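Local coordinates for solute-binding protein Csal_2479 (Chromohalobacter salexigens, PDB 4P1L) that binds D-glucuronate and probably delivers it to the membrane permease of a TRAP transport system for uptake into the cytoplasm, at residues A[47-52]-A[57-62]; A[81-86]-A[240-245]; A[105-110]-A[319-324]; A[176-179]-A[184-187]; A[196-201]-A[218-223]. All blocks are in the same frame, centred on the assembly; numbering follows the deposited sequence. Where two conformers were deposited one is given.

Contact 3 is fully buried, whereas the other four are only partly buried. Contacts 1 and 2 both reach the five-stranded sheet and meet where Pro59 and Val61 pack on Phe84. Contacts 1 and 4 are each the helix-to-strand half of a beta-alpha-beta unit, on opposite sides of the chain's centre, about 39 Å apart between centres. Contact 4 touches contact 3 through selenomethionine Met177 against Pro105, and helix 193-198 of contact 5 follows its strand in the chain. The chemistry is mostly apolar, with an aromatic ring in contact 3; contact 2 differs, resting on a serine-carboxylate hydrogen bond.

Contact 1: A[47-52]-A[57-62]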
# COMPACT_ATOMS: atom_id res chain seq x y z
N LYS A 47 -17.03 -6.66 -12.84
CA LYS A 47 -18.31 -7.29 -13.15
C LYS A 47 -19.49 -6.43 -12.75
O LYS A 47 -20.44 -6.25 -13.52
CB LYS A 47 -18.44 -8.65 -12.48
CG LYS A 47 -17.51 -9.68 -13.04
CD LYS A 47 -17.48 -10.93 -12.14
CE LYS A 47 -16.72 -12.07 -12.83
NZ LYS A 47 -15.23 -11.95 -12.74
N GLU A 48 -19.44 -5.91 -11.52
CA GLU A 48 -20.55 -5.14 -10.99
C GLU A 48 -20.75 -3.86 -11.81
O GLU A 48 -21.88 -3.46 -12.10
CB GLU A 48 -20.32 -4.85 -9.51
CG GLU A 48 -21.54 -4.30 -8.79
CD GLU A 48 -21.35 -4.19 -7.30
OE1 GLU A 48 -20.57 -4.99 -6.74
OE2 GLU A 48 -21.97 -3.30 -6.67
N VAL A 49 -19.65 -3.23 -12.21
CA VAL A 49 -19.74 -2.06 -13.08
C VAL A 49 -20.44 -2.40 -14.41
O VAL A 49 -21.41 -1.73 -14.81
CB VAL A 49 -18.35 -1.44 -13.34
CG1 VAL A 49 -18.41 -0.40 -14.45
CG2 VAL A 49 -17.79 -0.85 -12.05
N ALA A 50 -20.00 -3.45 -15.10
CA ALA A 50 -20.63 -3.83 -16.36
C ALA A 50 -22.14 -4.12 -16.16
O ALA A 50 -22.97 -3.68 -16.95
CB ALA A 50 -19.93 -5.04 -16.96
N GLU A 51 -22.49 -4.83 -15.09
CA GLU A 51 -23.89 -5.16 -14.80
C GLU A 51 -24.70 -3.91 -14.46
O GLU A 51 -25.79 -3.71 -14.99
CB GLU A 51 -23.98 -6.19 -13.67
CG GLU A 51 -23.33 -7.53 -14.04
CD GLU A 51 -22.89 -8.36 -12.84
OE1 GLU A 51 -23.06 -7.90 -11.69
OE2 GLU A 51 -22.40 -9.48 -13.06
N LYS A 52 -24.17 -3.06 -13.60
CA LYS A 52 -24.93 -1.90 -13.16
C LYS A 52 -25.09 -0.86 -14.25
O LYS A 52 -26.01 -0.05 -14.17
CB LYS A 52 -24.29 -1.25 -11.95
CG LYS A 52 -24.50 -1.97 -10.63
CD LYS A 52 -24.24 -0.99 -9.47
CE LYS A 52 -24.06 -1.69 -8.14
NZ LYS A 52 -25.35 -2.20 -7.59
N VAL A 57 -20.25 0.51 -19.57
CA VAL A 57 -18.88 0.55 -19.10
C VAL A 57 -18.46 -0.87 -18.83
O VAL A 57 -19.06 -1.54 -17.99
CB VAL A 57 -18.74 1.34 -17.83
CG1 VAL A 57 -17.26 1.45 -17.45
CG2 VAL A 57 -19.41 2.73 -17.96
N GLU A 58 -17.44 -1.32 -19.54
CA GLU A 58 -16.98 -2.70 -19.46
C GLU A 58 -15.51 -2.75 -19.05
O GLU A 58 -14.63 -2.81 -19.91
CB GLU A 58 -17.18 -3.40 -20.81
CG GLU A 58 -18.62 -3.28 -21.29
CD GLU A 58 -18.90 -4.00 -22.59
OE1 GLU A 58 -18.04 -4.76 -23.07
OE2 GLU A 58 -20.01 -3.80 -23.13
N PRO A 59 -15.25 -2.72 -17.74
CA PRO A 59 -13.84 -2.70 -17.30
C PRO A 59 -13.15 -4.05 -17.48
O PRO A 59 -13.77 -5.12 -17.35
CB PRO A 59 -13.94 -2.34 -15.81
CG PRO A 59 -15.35 -1.77 -15.64
CD PRO A 59 -16.17 -2.52 -16.61
N LYS A 60 -11.87 -3.98 -17.80
CA LYS A 60 -11.04 -5.16 -17.88
C LYS A 60 -9.83 -4.92 -17.02
O LYS A 60 -9.14 -3.91 -17.18
CB LYS A 60 -10.61 -5.43 -19.32
CG LYS A 60 -10.03 -6.83 -19.54
CD LYS A 60 -9.77 -7.12 -21.02
CE LYS A 60 -11.06 -7.25 -21.85
NZ LYS A 60 -10.81 -7.84 -23.22
N VAL A 61 -9.56 -5.84 -16.10
CA VAL A 61 -8.42 -5.68 -15.19
C VAL A 61 -7.19 -6.37 -15.76
O VAL A 61 -7.24 -7.53 -16.16
CB VAL A 61 -8.70 -6.23 -13.77
CG1 VAL A 61 -7.51 -5.92 -12.85
CG2 VAL A 61 -9.99 -5.64 -13.23
N TYR A 62 -6.09 -5.63 -15.83
CA TYR A 62 -4.80 -6.20 -16.19
C TYR A 62 -3.98 -6.38 -14.91
O TYR A 62 -3.51 -5.42 -14.32
CB TYR A 62 -4.06 -5.29 -17.17
CG TYR A 62 -4.68 -5.33 -18.57
CD1 TYR A 62 -5.83 -4.61 -18.87
CD2 TYR A 62 -4.10 -6.10 -19.57
CE1 TYR A 62 -6.38 -4.66 -20.18
CE2 TYR A 62 -4.63 -6.15 -20.85
CZ TYR A 62 -5.76 -5.43 -21.15
OH TYR A 62 -6.27 -5.51 -22.43
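Val49 and Val57 each hold CG1 opposite the backbone N (chi1 169° and -175°), and these rotations turn the two methyls against one another, CG1 to CG1 3.7 Å. The pair closes a beta-alpha-beta unit in which strand 26-29, helix 37-52 and strand 59-62 follow in order, the two strands lying parallel and adjacent in the five-stranded sheet. Here the last turn of the helix comes back onto the beginning of the second strand.

Val49 touches two residues of the other segment. The same CG1 also rests on the pyrrolidine ring of Pro59, 3.6 Å from its CG, so a single methyl bridges the residue before Glu58 and the one after it. Pro59 in turn lies against Phe84 and Ala46, while Val57 touches Leu246; Val49 also packs on Ile254 and Ala257 of helix 248-282. Apolar neighbours from several elements thus pack round the two valines, which are buried.

Thr53, in the turn, adds a polar link. Its OG1 is hydrogen-bonded to both Val49 O and Val57 N, tying the end of the helix to the chain that leads into the strand. Outside this patch, Lys52 NZ and Glu48 OE2, one helical turn apart, form a long salt bridge of 3.7 Å.

The helix backbone comes close enough at Ala50 for a contact of its own: its CA-H points at Val57 O, with CA and O separated by 3.2 Å and an angle of 144° at the hydrogen.

Contact 2: A[81-86]-A[240-245]; sequences ALDFAN and KASWEE. With SO4 (sulfate ion), chain E.
Ser242 faces Asp83 from the first turn of helix 240-245, its CB directed at the other segment and its hydroxyl extended to the carboxylate. Ser242 OG donates to Asp83 OD1 across 2.6 Å, a short bond that uses the anti lone pair of OD1, the one turned away from OD2. The second oxygen is left to bond Arg27 N, so the carboxylate has one oxygen on the helix and the other on strand 26-29, and its rotation is fixed by both. The carboxylate of Glu245 lies in the same region, OE1 5.7 Å from Asp83 OD1, and might slightly raise the proton affinity of either acid.

Trp243, the next residue, takes its indole elsewhere. With CG opposite the backbone N (chi1 -167°), the ring leans on Ile136 and Leu138, and its NE1 donates to sulfate O3 at 2.9 Å. The acceptor lies in the ring plane and the N-H...O angle is 172°, nearly straight. Arg255 NH2 also binds this sulfate, which probably came from the crystallisation liquor.

Helix 240-245 follows directly on strand 234-239, and the Asp83-Ser242 bond pins its start beside strands 26-29 and 84-88, while Trp243 packs on strand 135-141 of the same sheet.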
# COMPACT_ATOMS: atom_id res chain seq x y z
N ALA A 81 -4.78 7.62 -19.95
CA ALA A 81 -4.38 6.50 -20.81
C ALA A 81 -4.84 5.17 -20.22
O ALA A 81 -5.21 4.25 -20.95
CB ALA A 81 -2.88 6.50 -21.02
N LEU A 82 -4.79 5.07 -18.89
CA LEU A 82 -5.46 3.99 -18.15
C LEU A 82 -6.68 4.57 -17.46
O LEU A 82 -6.69 5.74 -17.07
CB LEU A 82 -4.55 3.37 -17.10
CG LEU A 82 -3.31 2.63 -17.62
CD1 LEU A 82 -2.43 2.24 -16.43
CD2 LEU A 82 -3.71 1.40 -18.40
N ASP A 83 -7.72 3.75 -17.31
CA ASP A 83 -9.00 4.24 -16.80
C ASP A 83 -9.20 4.07 -15.30
O ASP A 83 -9.79 4.94 -14.64
CB ASP A 83 -10.14 3.56 -17.54
CG ASP A 83 -10.10 3.81 -19.03
OD1 ASP A 83 -10.40 4.96 -19.44
OD2 ASP A 83 -9.81 2.85 -19.77
N PHE A 84 -8.75 2.96 -14.74
CA PHE A 84 -8.87 2.76 -13.31
C PHE A 84 -7.70 1.93 -12.76
O PHE A 84 -6.94 1.34 -13.52
CB PHE A 84 -10.24 2.15 -12.96
CG PHE A 84 -10.42 0.70 -13.38
CD1 PHE A 84 -10.69 0.36 -14.70
CD2 PHE A 84 -10.37 -0.33 -12.44
CE1 PHE A 84 -10.88 -0.96 -15.08
CE2 PHE A 84 -10.56 -1.64 -12.82
CZ PHE A 84 -10.82 -1.96 -14.15
N ALA A 85 -7.55 1.89 -11.44
CA ALA A 85 -6.44 1.19 -10.85
C ALA A 85 -6.59 1.08 -9.34
O ALA A 85 -7.32 1.86 -8.69
CB ALA A 85 -5.16 1.90 -11.20
N ASN A 86 -5.89 0.09 -8.80
CA ASN A 86 -5.64 -0.09 -7.38
C ASN A 86 -4.19 0.34 -7.15
O ASN A 86 -3.26 -0.32 -7.60
CB ASN A 86 -5.91 -1.56 -7.03
CG ASN A 86 -5.33 -2.02 -5.70
OD1 ASN A 86 -4.96 -3.17 -5.58
ND2 ASN A 86 -5.25 -1.13 -4.71
N LYS A 240 -9.60 10.97 -13.89
CA LYS A 240 -10.60 12.03 -13.89
C LYS A 240 -11.27 12.18 -15.26
O LYS A 240 -12.48 12.37 -15.35
CB LYS A 240 -10.00 13.38 -13.46
CG LYS A 240 -11.05 14.52 -13.41
CD LYS A 240 -10.44 15.86 -12.99
CE LYS A 240 -10.02 15.86 -11.53
NZ LYS A 240 -10.04 17.23 -10.91
N ALA A 241 -10.48 12.09 -16.33
CA ALA A 241 -11.01 12.19 -17.69
C ALA A 241 -12.08 11.12 -17.95
O ALA A 241 -13.14 11.40 -18.50
CB ALA A 241 -9.89 12.05 -18.70
N SER A 242 -11.78 9.89 -17.54
CA SER A 242 -12.71 8.79 -17.78
C SER A 242 -13.97 8.94 -16.93
O SER A 242 -15.07 8.60 -17.36
CB SER A 242 -12.04 7.45 -17.46
OG SER A 242 -10.93 7.24 -18.31
N TRP A 243 -13.78 9.44 -15.72
CA TRP A 243 -14.88 9.67 -14.79
C TRP A 243 -15.86 10.72 -15.32
O TRP A 243 -17.07 10.51 -15.32
CB TRP A 243 -14.28 10.14 -13.45
CG TRP A 243 -15.23 10.14 -12.29
CD1 TRP A 243 -15.57 11.22 -11.54
CD2 TRP A 243 -15.94 9.03 -11.74
NE1 TRP A 243 -16.44 10.85 -10.54
CE2 TRP A 243 -16.69 9.51 -10.65
CE3 TRP A 243 -16.03 7.67 -12.06
CZ2 TRP A 243 -17.54 8.68 -9.89
CZ3 TRP A 243 -16.86 6.85 -11.29
CH2 TRP A 243 -17.59 7.36 -10.21
N GLU A 244 -15.32 11.84 -15.80
CA GLU A 244 -16.15 12.95 -16.24
C GLU A 244 -16.96 12.64 -17.50
O GLU A 244 -18.02 13.22 -17.71
CB GLU A 244 -15.27 14.18 -16.49
CG GLU A 244 -14.71 14.73 -15.19
CD GLU A 244 -13.92 16.01 -15.38
OE1 GLU A 244 -13.36 16.23 -16.49
OE2 GLU A 244 -13.88 16.80 -14.41
N GLU A 245 -16.47 11.71 -18.32
CA GLU A 245 -17.15 11.37 -19.57
C GLU A 245 -18.48 10.68 -19.32
O GLU A 245 -19.36 10.72 -20.17
CB GLU A 245 -16.29 10.42 -20.40
CG GLU A 245 -15.11 11.07 -21.07
CD GLU A 245 -14.20 10.05 -21.71
OE1 GLU A 245 -14.11 8.90 -21.19
OE2 GLU A 245 -13.56 10.40 -22.73
S SO4 E . -18.98 12.52 -8.13
O1 SO4 E . -19.58 11.23 -7.80
O2 SO4 E . -19.18 13.44 -7.03
O3 SO4 E . -17.54 12.42 -8.39
O4 SO4 E . -19.61 13.02 -9.35

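Contact 3: A[105-110]-A[319-324]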
# COMPACT_ATOMS: atom_id res chain seq x y z
N PRO A 105 6.03 6.56 9.32
CA PRO A 105 6.05 5.28 10.05
C PRO A 105 5.24 5.34 11.34
O PRO A 105 5.31 6.32 12.08
CB PRO A 105 7.54 5.03 10.32
CG PRO A 105 8.24 5.79 9.20
CD PRO A 105 7.39 7.03 9.01
N PHE A 106 4.47 4.29 11.59
CA PHE A 106 3.67 4.19 12.83
C PHE A 106 2.57 5.24 12.99
O PHE A 106 2.06 5.44 14.08
CB PHE A 106 4.61 4.20 14.07
CG PHE A 106 5.63 3.11 14.06
CD1 PHE A 106 5.29 1.81 14.44
CD2 PHE A 106 6.94 3.35 13.63
CE1 PHE A 106 6.23 0.81 14.42
CE2 PHE A 106 7.88 2.33 13.62
CZ PHE A 106 7.53 1.07 13.99
N ILE A 107 2.17 5.92 11.92
CA ILE A 107 1.14 6.93 12.10
C ILE A 107 -0.20 6.30 12.50
O ILE A 107 -0.97 6.91 13.25
CB ILE A 107 0.99 7.86 10.87
CG1 ILE A 107 0.18 9.08 11.31
CG2 ILE A 107 0.42 7.13 9.66
CD1 ILE A 107 0.24 10.21 10.35
N PHE A 108 -0.47 5.10 12.01
CA PHE A 108 -1.67 4.34 12.41
C PHE A 108 -1.30 3.28 13.45
O PHE A 108 -0.26 2.63 13.32
CB PHE A 108 -2.32 3.64 11.20
CG PHE A 108 -2.89 4.59 10.18
CD1 PHE A 108 -3.98 5.40 10.50
CD2 PHE A 108 -2.32 4.70 8.93
CE1 PHE A 108 -4.49 6.27 9.57
CE2 PHE A 108 -2.83 5.57 8.00
CZ PHE A 108 -3.91 6.37 8.34
N LYS A 109 -2.15 3.09 14.47
CA LYS A 109 -1.90 2.11 15.52
C LYS A 109 -2.27 0.69 15.05
O LYS A 109 -1.70 -0.30 15.52
CB LYS A 109 -2.73 2.47 16.77
CG LYS A 109 -2.26 3.73 17.48
CD LYS A 109 -3.05 3.98 18.77
CE LYS A 109 -2.56 5.26 19.47
NZ LYS A 109 -3.33 5.53 20.73
N SER A 110 -3.22 0.59 14.13
CA SER A 110 -3.62 -0.70 13.60
C SER A 110 -4.36 -0.52 12.29
O SER A 110 -4.82 0.58 11.97
CB SER A 110 -4.55 -1.42 14.60
OG SER A 110 -5.77 -0.74 14.75
N THR A 319 -1.68 15.63 12.93
CA THR A 319 -2.20 15.62 14.30
C THR A 319 -3.64 15.13 14.37
O THR A 319 -4.02 14.48 15.35
CB THR A 319 -2.03 17.00 15.00
OG1 THR A 319 -2.77 17.98 14.30
CG2 THR A 319 -0.60 17.42 15.01
N ASP A 320 -4.44 15.38 13.32
CA ASP A 320 -5.81 14.89 13.33
C ASP A 320 -5.83 13.35 13.29
O ASP A 320 -6.62 12.71 13.99
CB ASP A 320 -6.65 15.46 12.18
CG ASP A 320 -7.03 16.94 12.38
OD1 ASP A 320 -6.88 17.48 13.50
OD2 ASP A 320 -7.49 17.56 11.40
N ILE A 321 -4.95 12.75 12.49
CA ILE A 321 -4.87 11.31 12.42
C ILE A 321 -4.40 10.74 13.76
O ILE A 321 -4.94 9.75 14.26
CB ILE A 321 -3.96 10.86 11.27
CG1 ILE A 321 -4.66 11.14 9.93
CG2 ILE A 321 -3.62 9.36 11.41
CD1 ILE A 321 -3.71 11.10 8.71
N GLN A 322 -3.38 11.35 14.35
CA GLN A 322 -2.88 10.88 15.63
C GLN A 322 -3.96 11.01 16.70
O GLN A 322 -4.19 10.10 17.49
CB GLN A 322 -1.66 11.68 16.06
CG GLN A 322 -0.45 11.54 15.14
CD GLN A 322 0.67 12.49 15.55
OE1 GLN A 322 0.42 13.66 15.88
NE2 GLN A 322 1.89 11.99 15.54
N ASP A 323 -4.64 12.15 16.72
CA ASP A 323 -5.63 12.43 17.75
C ASP A 323 -6.83 11.49 17.61
O ASP A 323 -7.47 11.16 18.61
CB ASP A 323 -6.08 13.89 17.70
CG ASP A 323 -4.99 14.86 18.16
OD1 ASP A 323 -3.93 14.41 18.64
OD2 ASP A 323 -5.20 16.08 18.06
N ALA A 324 -7.10 11.01 16.40
CA ALA A 324 -8.29 10.20 16.17
C ALA A 324 -8.10 8.77 16.70
O ALA A 324 -9.01 7.94 16.60
CB ALA A 324 -8.64 10.15 14.68
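Aliphatic and aromatic packing makes up the direct contact, and all of it converges on Ile321. Its CG2 methyl, held opposite the backbone N by the side-chain rotation (chi1 -71°, measured to CG1), reaches 3.8 Å to Ile107 CG1 and 3.7 Å to Phe108 CE1. The side chain of Ile107 runs at about a right angle to that of Ile321, whereas the Phe108 ring is met obliquely near CE1. Val101 touches both isoleucines, and Ile117 of helix 111-118 lies against both Phe108 and Ile321, so the group is buried.

Hydrogen bonds are supplied by Gln325, just beyond the helix. Its OE1 bonds Lys109 N, and its NE2 bonds Ile107 O and Ile321 O, so one amide satisfies polar backbone atoms of both segments. A salt bridge, Asp320 OD2 to Arg125 NH2, fastens helix 315-323 to helix 121-132, on which Ile321 also leans.

A backbone hydrogen bond between Phe106 and His229 links the loop to strand 223-230 of the four-stranded sheet. Having left the five-stranded sheet at strand 84-88, the loop thus contacts both sheets before turning back through helix 111-118, N-capped by Ser110; two sheets in two lobes are consistent with the type II periplasmic binding protein fold.

Contact 4: A[176-179]-A[184-187]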
# COMPACT_ATOMS: atom_id res chain seq x y z
N GLN A 176 14.67 7.25 4.75
CA GLN A 176 14.86 7.89 6.03
C GLN A 176 14.47 6.92 7.15
O GLN A 176 15.17 6.81 8.17
CB GLN A 176 14.09 9.20 6.11
CG GLN A 176 14.67 10.19 7.07
CD GLN A 176 13.89 11.48 7.12
OE1 GLN A 176 12.83 11.61 6.48
NE2 GLN A 176 14.37 12.43 7.93
N MSE A 177 13.36 6.22 6.96
CA MSE A 177 12.90 5.24 7.96
C MSE A 177 13.94 4.15 8.26
O MSE A 177 14.31 3.94 9.42
CB MSE A 177 11.60 4.59 7.48
CG MSE A 177 11.09 3.48 8.38
SE MSE A 177 9.53 2.61 7.62
CE MSE A 177 10.52 1.46 6.35
N ILE A 178 14.44 3.48 7.22
CA ILE A 178 15.46 2.46 7.40
C ILE A 178 16.75 3.05 8.02
O ILE A 178 17.37 2.45 8.91
CB ILE A 178 15.80 1.77 6.08
CG1 ILE A 178 14.59 1.02 5.52
CG2 ILE A 178 16.99 0.80 6.27
CD1 ILE A 178 14.07 -0.09 6.41
N ASP A 179 17.15 4.23 7.55
CA ASP A 179 18.35 4.85 8.04
C ASP A 179 18.26 5.17 9.52
O ASP A 179 19.22 4.96 10.25
CB ASP A 179 18.66 6.15 7.28
CG ASP A 179 19.17 5.91 5.88
OD1 ASP A 179 19.19 4.74 5.43
OD2 ASP A 179 19.52 6.89 5.24
N ASN A 184 20.59 0.39 5.92
CA ASN A 184 20.66 1.21 4.73
C ASN A 184 19.63 0.69 3.75
O ASN A 184 19.23 -0.47 3.82
CB ASN A 184 22.09 1.27 4.16
CG ASN A 184 22.55 -0.04 3.58
OD1 ASN A 184 22.39 -0.30 2.39
ND2 ASN A 184 23.17 -0.86 4.42
N ALA A 185 19.16 1.56 2.87
CA ALA A 185 18.00 1.24 2.07
C ALA A 185 18.27 1.43 0.58
O ALA A 185 19.18 2.15 0.16
CB ALA A 185 16.83 2.12 2.49
N THR A 186 17.44 0.80 -0.25
CA THR A 186 17.56 1.00 -1.67
C THR A 186 16.18 0.84 -2.30
O THR A 186 15.51 -0.16 -2.08
CB THR A 186 18.57 0.03 -2.29
OG1 THR A 186 18.68 0.29 -3.70
CG2 THR A 186 18.15 -1.38 -2.09
N PRO A 187 15.75 1.85 -3.05
CA PRO A 187 14.44 1.84 -3.71
C PRO A 187 14.48 0.93 -4.91
O PRO A 187 15.47 0.94 -5.64
CB PRO A 187 14.25 3.32 -4.11
CG PRO A 187 15.63 3.83 -4.30
CD PRO A 187 16.47 3.13 -3.28
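Helix 172-181 and strand 184-187 are joined by a tight turn, and their backbones come closest at Asp179 and Asn184, whose CA atoms are 5.4 Å apart. From there the two diverge, the strand running on beside strand 165-168, with which it pairs in parallel through Asn184 and Thr186. The three elements form a beta-alpha-beta unit with the helix packed on the two-stranded sheet.

Ile178 and Ala185 point their CB atoms at each other and touch at 3.8 Å. Ile178 CG1 lies beside its own backbone N (chi1 -63°), which turns CG2 to the strand backbone, 3.6 Å from both the N and the O of Asn184. The methyl thus fits against the main chain of Asn184 while CB and CG1 cover the methyl of Ala185. Ile178 also packs on Val166 and Val168 of the neighbouring strand. Nearer the solvent, the carboxylate of Asp179 hangs over the strand start, with OD1 3.9 Å from Asn184 CA. Ala185 is about 7 Å, side chain to side chain, from the glucuronate-binding Arg167.

Shape and apolar contact therefore hold the helix to this strand, whereas the strand's direction and register come from the backbone bonds of Asn184 and Thr186 to Leu164, Val166 and Val168.

Contact 5: A[196-201]-A[218-223]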
# COMPACT_ATOMS: atom_id res chain seq x y z
N SER A 196 16.64 -10.10 -6.55
CA SER A 196 17.65 -9.31 -5.85
C SER A 196 18.03 -9.94 -4.50
O SER A 196 19.20 -9.95 -4.10
CB SER A 196 17.16 -7.87 -5.70
OG SER A 196 18.20 -7.04 -5.23
N LEU A 197 17.04 -10.47 -3.79
CA LEU A 197 17.30 -11.29 -2.60
C LEU A 197 18.09 -12.55 -2.95
O LEU A 197 19.05 -12.91 -2.26
CB LEU A 197 15.98 -11.70 -1.94
CG LEU A 197 15.21 -10.59 -1.22
CD1 LEU A 197 13.81 -11.07 -0.92
CD2 LEU A 197 15.90 -10.13 0.07
N LYS A 198 17.67 -13.24 -4.01
CA LYS A 198 18.31 -14.50 -4.40
C LYS A 198 19.80 -14.30 -4.68
O LYS A 198 20.64 -15.11 -4.29
CB LYS A 198 17.60 -15.06 -5.64
CG LYS A 198 17.62 -16.59 -5.77
CD LYS A 198 16.62 -17.03 -6.84
CE LYS A 198 17.17 -18.12 -7.76
NZ LYS A 198 17.21 -19.46 -7.11
N THR A 199 20.13 -13.20 -5.35
CA THR A 199 21.52 -12.93 -5.75
C THR A 199 22.35 -12.19 -4.70
O THR A 199 23.53 -11.95 -4.92
CB THR A 199 21.57 -12.13 -7.05
OG1 THR A 199 20.96 -10.85 -6.87
CG2 THR A 199 20.88 -12.89 -8.17
N GLY A 200 21.73 -11.82 -3.58
CA GLY A 200 22.47 -11.20 -2.49
C GLY A 200 22.73 -9.73 -2.63
O GLY A 200 23.41 -9.14 -1.80
N VAL A 201 22.18 -9.12 -3.68
CA VAL A 201 22.25 -7.68 -3.91
C VAL A 201 21.63 -6.87 -2.76
O VAL A 201 22.06 -5.75 -2.48
CB VAL A 201 21.50 -7.34 -5.22
CG1 VAL A 201 21.35 -5.85 -5.39
CG2 VAL A 201 22.24 -7.94 -6.42
N TYR A 218 9.65 -15.02 0.81
CA TYR A 218 9.85 -15.87 1.98
C TYR A 218 10.76 -17.06 1.70
O TYR A 218 11.33 -17.63 2.62
CB TYR A 218 8.50 -16.37 2.48
CG TYR A 218 7.89 -17.48 1.65
CD1 TYR A 218 7.17 -17.22 0.51
CD2 TYR A 218 8.01 -18.82 2.05
CE1 TYR A 218 6.60 -18.23 -0.24
CE2 TYR A 218 7.44 -19.84 1.31
CZ TYR A 218 6.74 -19.54 0.17
OH TYR A 218 6.17 -20.54 -0.57
N GLU A 219 10.89 -17.44 0.44
CA GLU A 219 11.75 -18.55 0.08
C GLU A 219 13.23 -18.21 0.22
O GLU A 219 14.06 -19.10 0.27
CB GLU A 219 11.49 -18.99 -1.36
CG GLU A 219 10.09 -19.52 -1.62
CD GLU A 219 9.80 -19.65 -3.10
OE1 GLU A 219 10.77 -19.62 -3.89
OE2 GLU A 219 8.62 -19.75 -3.47
N VAL A 220 13.56 -16.92 0.23
CA VAL A 220 14.96 -16.52 0.29
C VAL A 220 15.28 -15.77 1.58
O VAL A 220 16.33 -15.96 2.19
CB VAL A 220 15.36 -15.67 -0.94
CG1 VAL A 220 16.80 -15.16 -0.79
CG2 VAL A 220 15.19 -16.48 -2.21
N ALA A 221 14.33 -14.98 2.05
CA ALA A 221 14.51 -14.23 3.30
C ALA A 221 13.62 -14.87 4.36
O ALA A 221 12.43 -14.56 4.46
CB ALA A 221 14.18 -12.79 3.09
N ASN A 222 14.24 -15.76 5.15
CA ASN A 222 13.58 -16.67 6.08
C ASN A 222 13.19 -16.07 7.44
O ASN A 222 12.47 -16.70 8.20
CB ASN A 222 14.50 -17.89 6.33
CG ASN A 222 13.72 -19.16 6.75
OD1 ASN A 222 12.81 -19.60 6.05
ND2 ASN A 222 14.09 -19.75 7.87
N TYR A 223 13.66 -14.85 7.73
CA TYR A 223 13.40 -14.20 9.02
C TYR A 223 12.42 -13.08 8.77
O TYR A 223 12.68 -12.19 7.98
CB TYR A 223 14.67 -13.60 9.60
CG TYR A 223 15.74 -14.64 9.86
CD1 TYR A 223 15.72 -15.40 11.02
CD2 TYR A 223 16.72 -14.90 8.92
CE1 TYR A 223 16.69 -16.37 11.25
CE2 TYR A 223 17.69 -15.88 9.13
CZ TYR A 223 17.66 -16.61 10.29
OH TYR A 223 18.62 -17.58 10.52
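The flat peptide between Leu197 and Lys198 has one face covered by Val220: CG1 stands almost directly above it, 3.5 Å from Leu197 O and 3.8 Å from Lys198 N. Two residues before Val220, one face of the Tyr218 ring is covered from within its own segment by Glu219 CG, 3.8 Å above the plane and offset toward the rim.

Val220 CG1 is opposite its backbone N (chi1 175°), a rotation that sends this methyl to helix 193-198. There it also meets Leu197 CB at 3.7 Å. Beyond this, Leu197 CD2 reaches loosely to Ala221 CB, 4.4 Å away, and the aliphatic part of Lys198 passes Val220 on the outer side, CG to CG2 4.3 Å, before its amine leads off.

The helix ends here in a Schellman motif, with Gly200 at positive phi and its N bonded to Leu197 O, the same carbonyl that Val220 lies over. The turn hands the chain to strand 204-207, while segment 218-223 leads into strand 223-230; both strands belong to the four-stranded sheet. Ala221 packs on Tyr149 of that sheet, and Ala221 O is hydrogen-bonded to Tyr212 OH. Leu197 also leans on Ile202, and the Leu197 side chain is about 7 Å from that of the glucuronate-binding Arg167.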